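Local structure of cellulose synthase 1 (Gluconacetobacter xylinus, 4I86) at residues I16-V29 and W47-T61. The protein belongs to the cellulose synthase family and carries, in the fragment described here, its C-terminal regulatory PilZ domain, a domain of the cyclic di-GMP-binding kind. Numbering follows the deposited sequence.
Sequences IPVEVANADGSIIV and WPAKLSGPTPVYIRT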
loop_
_atom_site.group_PDB
_atom_site.type_symbol
_atom_site.label_atom_id
_atom_site.label_comp_id
_atom_site.label_asym_id
_atom_site.label_seq_id
_atom_site.Cartn_x
_atom_site.Cartn_y
_atom_site.Cartn_z
ATOM N N ILE A 16 -6.036 -7.290 -5.264
ATOM C CA ILE A 16 -4.785 -7.686 -5.899
ATOM C C ILE A 16 -3.766 -8.125 -4.875
ATOM O O ILE A 16 -3.650 -7.520 -3.802
ATOM C CB ILE A 16 -4.215 -6.582 -6.841
ATOM C CG1 ILE A 16 -3.719 -5.368 -6.065
ATOM C CG2 ILE A 16 -5.266 -6.155 -7.861
ATOM C CD1 ILE A 16 -3.000 -4.371 -6.941
ATOM N N PRO A 17 -3.034 -9.203 -5.192
ATOM C CA PRO A 17 -2.012 -9.720 -4.285
ATOM C C PRO A 17 -0.948 -8.651 -4.026
ATOM O O PRO A 17 -0.533 -7.930 -4.946
ATOM C CB PRO A 17 -1.393 -10.889 -5.073
ATOM C CG PRO A 17 -2.422 -11.238 -6.101
ATOM C CD PRO A 17 -3.097 -9.958 -6.455
ATOM N N VAL A 18 -0.495 -8.568 -2.784
ATOM C CA VAL A 18 0.586 -7.664 -2.442
ATOM C C VAL A 18 1.485 -8.329 -1.421
ATOM O O VAL A 18 1.053 -9.231 -0.696
ATOM C CB VAL A 18 0.043 -6.336 -1.869
ATOM C CG1 VAL A 18 -0.808 -5.612 -2.903
ATOM C CG2 VAL A 18 -0.771 -6.598 -0.609
ATOM N N GLU A 19 2.738 -7.885 -1.363
ATOM C CA GLU A 19 3.644 -8.308 -0.306
ATOM C C GLU A 19 4.079 -7.057 0.438
ATOM O O GLU A 19 4.275 -6.002 -0.175
ATOM C CB GLU A 19 4.859 -9.039 -0.890
ATOM C CG GLU A 19 4.492 -10.111 -1.908
ATOM C CD GLU A 19 5.443 -10.139 -3.093
ATOM O OE1 GLU A 19 6.118 -9.110 -3.345
ATOM O OE2 GLU A 19 5.530 -11.191 -3.777
ATOM N N VAL A 20 4.245 -7.174 1.749
ATOM C CA VAL A 20 4.602 -6.024 2.569
ATOM C C VAL A 20 5.738 -6.372 3.512
ATOM O O VAL A 20 5.670 -7.363 4.236
ATOM C CB VAL A 20 3.422 -5.563 3.433
ATOM C CG1 VAL A 20 3.784 -4.260 4.145
ATOM C CG2 VAL A 20 2.166 -5.416 2.581
ATOM N N ALA A 21 6.778 -5.548 3.500
ATOM C CA ALA A 21 7.902 -5.700 4.400
ATOM C C ALA A 21 8.099 -4.407 5.176
ATOM O O ALA A 21 7.947 -3.325 4.595
ATOM C CB ALA A 21 9.145 -6.002 3.603
ATOM N N ASN A 22 8.465 -4.483 6.459
ATOM C CA ASN A 22 8.904 -3.262 7.162
ATOM C C ASN A 22 10.306 -2.857 6.695
ATOM O O ASN A 22 10.938 -3.590 5.943
ATOM C CB ASN A 22 8.784 -3.354 8.694
ATOM C CG ASN A 22 9.574 -4.516 9.287
ATOM O OD1 ASN A 22 10.314 -5.210 8.581
ATOM N ND2 ASN A 22 9.433 -4.719 10.604
ATOM N N ALA A 23 10.792 -1.694 7.102
ATOM C CA ALA A 23 11.972 -1.117 6.447
ATOM C C ALA A 23 13.278 -1.813 6.778
ATOM O O ALA A 23 14.234 -1.732 5.994
ATOM C CB ALA A 23 12.089 0.399 6.721
ATOM N N ASP A 24 13.331 -2.480 7.931
ATOM C CA ASP A 24 14.525 -3.238 8.284
ATOM C C ASP A 24 14.432 -4.716 7.901
ATOM O O ASP A 24 15.357 -5.477 8.159
ATOM C CB ASP A 24 14.917 -3.046 9.756
ATOM C CG ASP A 24 13.896 -3.618 10.732
ATOM O OD1 ASP A 24 13.060 -4.466 10.345
ATOM O OD2 ASP A 24 13.955 -3.220 11.920
ATOM N N GLY A 25 13.326 -5.113 7.272
ATOM C CA GLY A 25 13.190 -6.472 6.765
ATOM C C GLY A 25 12.876 -7.514 7.825
ATOM O O GLY A 25 12.815 -8.712 7.521
ATOM N N SER A 26 12.667 -7.066 9.063
ATOM C CA SER A 26 12.342 -7.969 10.177
ATOM C C SER A 26 10.942 -8.565 10.046
ATOM O O SER A 26 10.639 -9.623 10.612
ATOM C CB SER A 26 12.491 -7.249 11.524
ATOM O OG SER A 26 11.823 -5.993 11.514
ATOM N N ILE A 27 10.080 -7.889 9.296
ATOM C CA ILE A 27 8.731 -8.402 9.054
ATOM C C ILE A 27 8.389 -8.405 7.565
ATOM O O ILE A 27 8.655 -7.431 6.849
ATOM C CB ILE A 27 7.669 -7.589 9.829
ATOM C CG1 ILE A 27 7.969 -7.601 11.335
ATOM C CG2 ILE A 27 6.273 -8.123 9.550
ATOM C CD1 ILE A 27 7.110 -6.632 12.145
ATOM N N ILE A 28 7.803 -9.508 7.112
ATOM C CA ILE A 28 7.364 -9.667 5.731
ATOM C C ILE A 28 6.090 -10.492 5.689
ATOM O O ILE A 28 6.061 -11.625 6.191
ATOM C CB ILE A 28 8.399 -10.407 4.875
ATOM C CG1 ILE A 28 9.722 -9.636 4.819
ATOM C CG2 ILE A 28 7.840 -10.662 3.473
ATOM C CD1 ILE A 28 10.727 -10.294 3.911
ATOM N N VAL A 29 5.036 -9.935 5.090
ATOM C CA VAL A 29 3.774 -10.661 4.993
ATOM C C VAL A 29 3.181 -10.508 3.614
ATOM O O VAL A 29 3.610 -9.657 2.833
ATOM C CB VAL A 29 2.739 -10.184 6.050
ATOM C CG1 VAL A 29 3.348 -10.212 7.450
ATOM C CG2 VAL A 29 2.251 -8.775 5.712
ATOM N N TRP A 47 -0.725 -8.536 10.368
ATOM C CA TRP A 47 0.545 -7.970 10.831
ATOM C C TRP A 47 0.925 -8.562 12.195
ATOM O O TRP A 47 0.146 -8.474 13.150
ATOM C CB TRP A 47 0.416 -6.442 10.919
ATOM C CG TRP A 47 1.711 -5.670 11.018
ATOM C CD1 TRP A 47 2.170 -4.976 12.100
ATOM C CD2 TRP A 47 2.697 -5.496 9.983
ATOM N NE1 TRP A 47 3.384 -4.392 11.810
ATOM C CE2 TRP A 47 3.725 -4.690 10.517
ATOM C CE3 TRP A 47 2.805 -5.942 8.660
ATOM C CZ2 TRP A 47 4.850 -4.322 9.772
ATOM C CZ3 TRP A 47 3.924 -5.579 7.924
ATOM C CH2 TRP A 47 4.927 -4.776 8.481
ATOM N N PRO A 48 2.130 -9.156 12.289
ATOM C CA PRO A 48 2.564 -9.944 13.455
ATOM C C PRO A 48 3.224 -9.134 14.569
ATOM O O PRO A 48 4.159 -9.623 15.201
ATOM C CB PRO A 48 3.610 -10.884 12.854
ATOM C CG PRO A 48 4.251 -10.035 11.788
ATOM C CD PRO A 48 3.120 -9.210 11.195
ATOM N N ALA A 49 2.762 -7.916 14.802
ATOM C CA ALA A 49 3.266 -7.135 15.918
ATOM C C ALA A 49 2.273 -6.042 16.246
ATOM O O ALA A 49 1.380 -5.749 15.451
ATOM C CB ALA A 49 4.629 -6.545 15.587
ATOM N N LYS A 50 2.418 -5.455 17.428
ATOM C CA LYS A 50 1.585 -4.326 17.791
ATOM C C LYS A 50 2.218 -3.056 17.269
ATOM O O LYS A 50 3.423 -2.837 17.417
ATOM C CB LYS A 50 1.353 -4.249 19.301
ATOM C CG LYS A 50 0.147 -5.059 19.745
ATOM C CD LYS A 50 -1.039 -4.762 18.829
ATOM C CE LYS A 50 -2.327 -5.398 19.338
ATOM N NZ LYS A 50 -3.483 -5.067 18.453
ATOM N N LEU A 51 1.398 -2.237 16.627
ATOM C CA LEU A 51 1.872 -0.993 16.057
ATOM C C LEU A 51 2.049 0.049 17.150
ATOM O O LEU A 51 1.082 0.392 17.837
ATOM C CB LEU A 51 0.857 -0.471 15.038
ATOM C CG LEU A 51 1.312 -0.307 13.592
ATOM C CD1 LEU A 51 2.768 -0.739 13.431
ATOM C CD2 LEU A 51 0.399 -1.100 12.672
ATOM N N SER A 52 3.266 0.552 17.325
ATOM C CA SER A 52 3.423 1.796 18.073
ATOM C C SER A 52 2.569 2.845 17.365
ATOM O O SER A 52 1.681 3.466 17.961
ATOM C CB SER A 52 4.877 2.259 18.079
ATOM O OG SER A 52 4.943 3.682 18.055
ATOM N N GLY A 53 2.849 3.020 16.076
ATOM C CA GLY A 53 2.119 3.943 15.226
ATOM C C GLY A 53 2.645 3.848 13.807
ATOM O O GLY A 53 3.227 2.827 13.432
ATOM N N PRO A 54 2.450 4.913 13.009
ATOM C CA PRO A 54 2.936 4.987 11.618
ATOM C C PRO A 54 4.336 4.369 11.420
ATOM O O PRO A 54 5.342 4.939 11.846
ATOM C CB PRO A 54 2.956 6.492 11.349
ATOM C CG PRO A 54 1.783 7.012 12.174
ATOM C CD PRO A 54 1.698 6.124 13.406
ATOM N N THR A 55 4.387 3.212 10.762
ATOM C CA THR A 55 5.617 2.426 10.629
ATOM C C THR A 55 5.970 2.210 9.159
ATOM O O THR A 55 5.174 1.643 8.422
ATOM C CB THR A 55 5.453 1.041 11.308
ATOM O OG1 THR A 55 5.388 1.215 12.727
ATOM C CG2 THR A 55 6.610 0.108 10.960
ATOM N N PRO A 56 7.170 2.653 8.743
ATOM C CA PRO A 56 7.577 2.615 7.332
ATOM C C PRO A 56 7.755 1.208 6.779
ATOM O O PRO A 56 8.399 0.343 7.395
ATOM C CB PRO A 56 8.906 3.387 7.306
ATOM C CG PRO A 56 9.360 3.461 8.707
ATOM C CD PRO A 56 8.144 3.371 9.582
ATOM N N VAL A 57 7.165 0.995 5.607
ATOM C CA VAL A 57 7.176 -0.308 4.930
ATOM C C VAL A 57 7.363 -0.116 3.427
ATOM O O VAL A 57 7.367 1.020 2.924
ATOM C CB VAL A 57 5.847 -1.085 5.137
ATOM C CG1 VAL A 57 5.516 -1.257 6.631
ATOM C CG2 VAL A 57 4.693 -0.404 4.395
ATOM N N TYR A 58 7.537 -1.228 2.720
ATOM C CA TYR A 58 7.506 -1.237 1.274
ATOM C C TYR A 58 6.388 -2.174 0.887
ATOM O O TYR A 58 6.240 -3.244 1.488
ATOM C CB TYR A 58 8.851 -1.702 0.681
ATOM C CG TYR A 58 10.009 -0.785 1.015
ATOM C CD1 TYR A 58 10.104 0.470 0.436
ATOM C CD2 TYR A 58 11.003 -1.169 1.909
ATOM C CE1 TYR A 58 11.153 1.322 0.733
ATOM C CE2 TYR A 58 12.071 -0.310 2.214
ATOM C CZ TYR A 58 12.132 0.927 1.617
ATOM O OH TYR A 58 13.170 1.790 1.896
ATOM N N ILE A 59 5.586 -1.757 -0.092
ATOM C CA ILE A 59 4.520 -2.589 -0.620
ATOM C C ILE A 59 4.867 -2.970 -2.057
ATOM O O ILE A 59 5.245 -2.119 -2.862
ATOM C CB ILE A 59 3.160 -1.863 -0.574
ATOM C CG1 ILE A 59 2.766 -1.578 0.880
ATOM C CG2 ILE A 59 2.085 -2.675 -1.264
ATOM C CD1 ILE A 59 1.415 -0.963 1.023
ATOM N N ARG A 60 4.791 -4.262 -2.360
ATOM C CA ARG A 60 5.105 -4.730 -3.701
ATOM C C ARG A 60 3.902 -5.448 -4.293
ATOM O O ARG A 60 3.195 -6.184 -3.604
ATOM C CB ARG A 60 6.320 -5.652 -3.673
ATOM C CG ARG A 60 6.651 -6.278 -5.021
ATOM C CD ARG A 60 7.937 -7.066 -4.973
ATOM N NE ARG A 60 8.291 -7.548 -6.306
ATOM C CZ ARG A 60 7.926 -8.732 -6.791
ATOM N NH1 ARG A 60 7.197 -9.554 -6.046
ATOM N NH2 ARG A 60 8.284 -9.087 -8.022
ATOM N N THR A 61 3.666 -5.231 -5.576
ATOM C CA THR A 61 2.589 -5.927 -6.257
ATOM C C THR A 61 2.864 -5.863 -7.740
ATOM O O THR A 61 3.866 -5.268 -8.169
ATOM C CB THR A 61 1.210 -5.283 -5.932
ATOM O OG1 THR A 61 0.157 -6.081 -6.485
ATOM C CG2 THR A 61 1.128 -3.840 -6.479
#
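Glu19 and Arg60 form a hydrogen-bonded antiparallel pair: Glu19 N lies 2.9 Å from Arg60 O, and Arg60 N returns the bond to Glu19 O. Ala21 and Tyr58 repeat this pattern, so strands 17-22 and 55-61 are bonded at alternate residues. The side chains of Glu19 and Arg60 run side by side. Arg60 is extended, with CG opposite the backbone N (chi1 175°), and NH1 meets the syn lone pair of Glu19 OE1 at 2.9 Å; carboxylate and guanidinium planes lie 15° apart, a nearly coplanar salt bridge. Arg60 NE is engaged by Glu67, which helps fix the rotation of the guanidinium. Val20 points to the opposite face from Glu19, and its CG1 packs 3.9 Å from Val57 CB.

Trp47 lies against the hairpin's return strand and the loop before it: Ile27 CG2 sits 3.9 Å from the centroid of its six-membered ring, 16° off the normal, a CH-pi contact, and Val29 CG2 comes to the edge, 4.1 Å from Trp47 CE3. Asn22 OD1 accepts from Ile27 N at 2.8 Å, from above its carbonyl plane, tying the loop's ends. Strand 17-22 pairs with 55-63, then 66-77, 82-86, 40-44 and 28-36, which returns to 17-22; with Phe84 against Val20 and Val57 inside, this closed circuit is the PilZ beta-barrel.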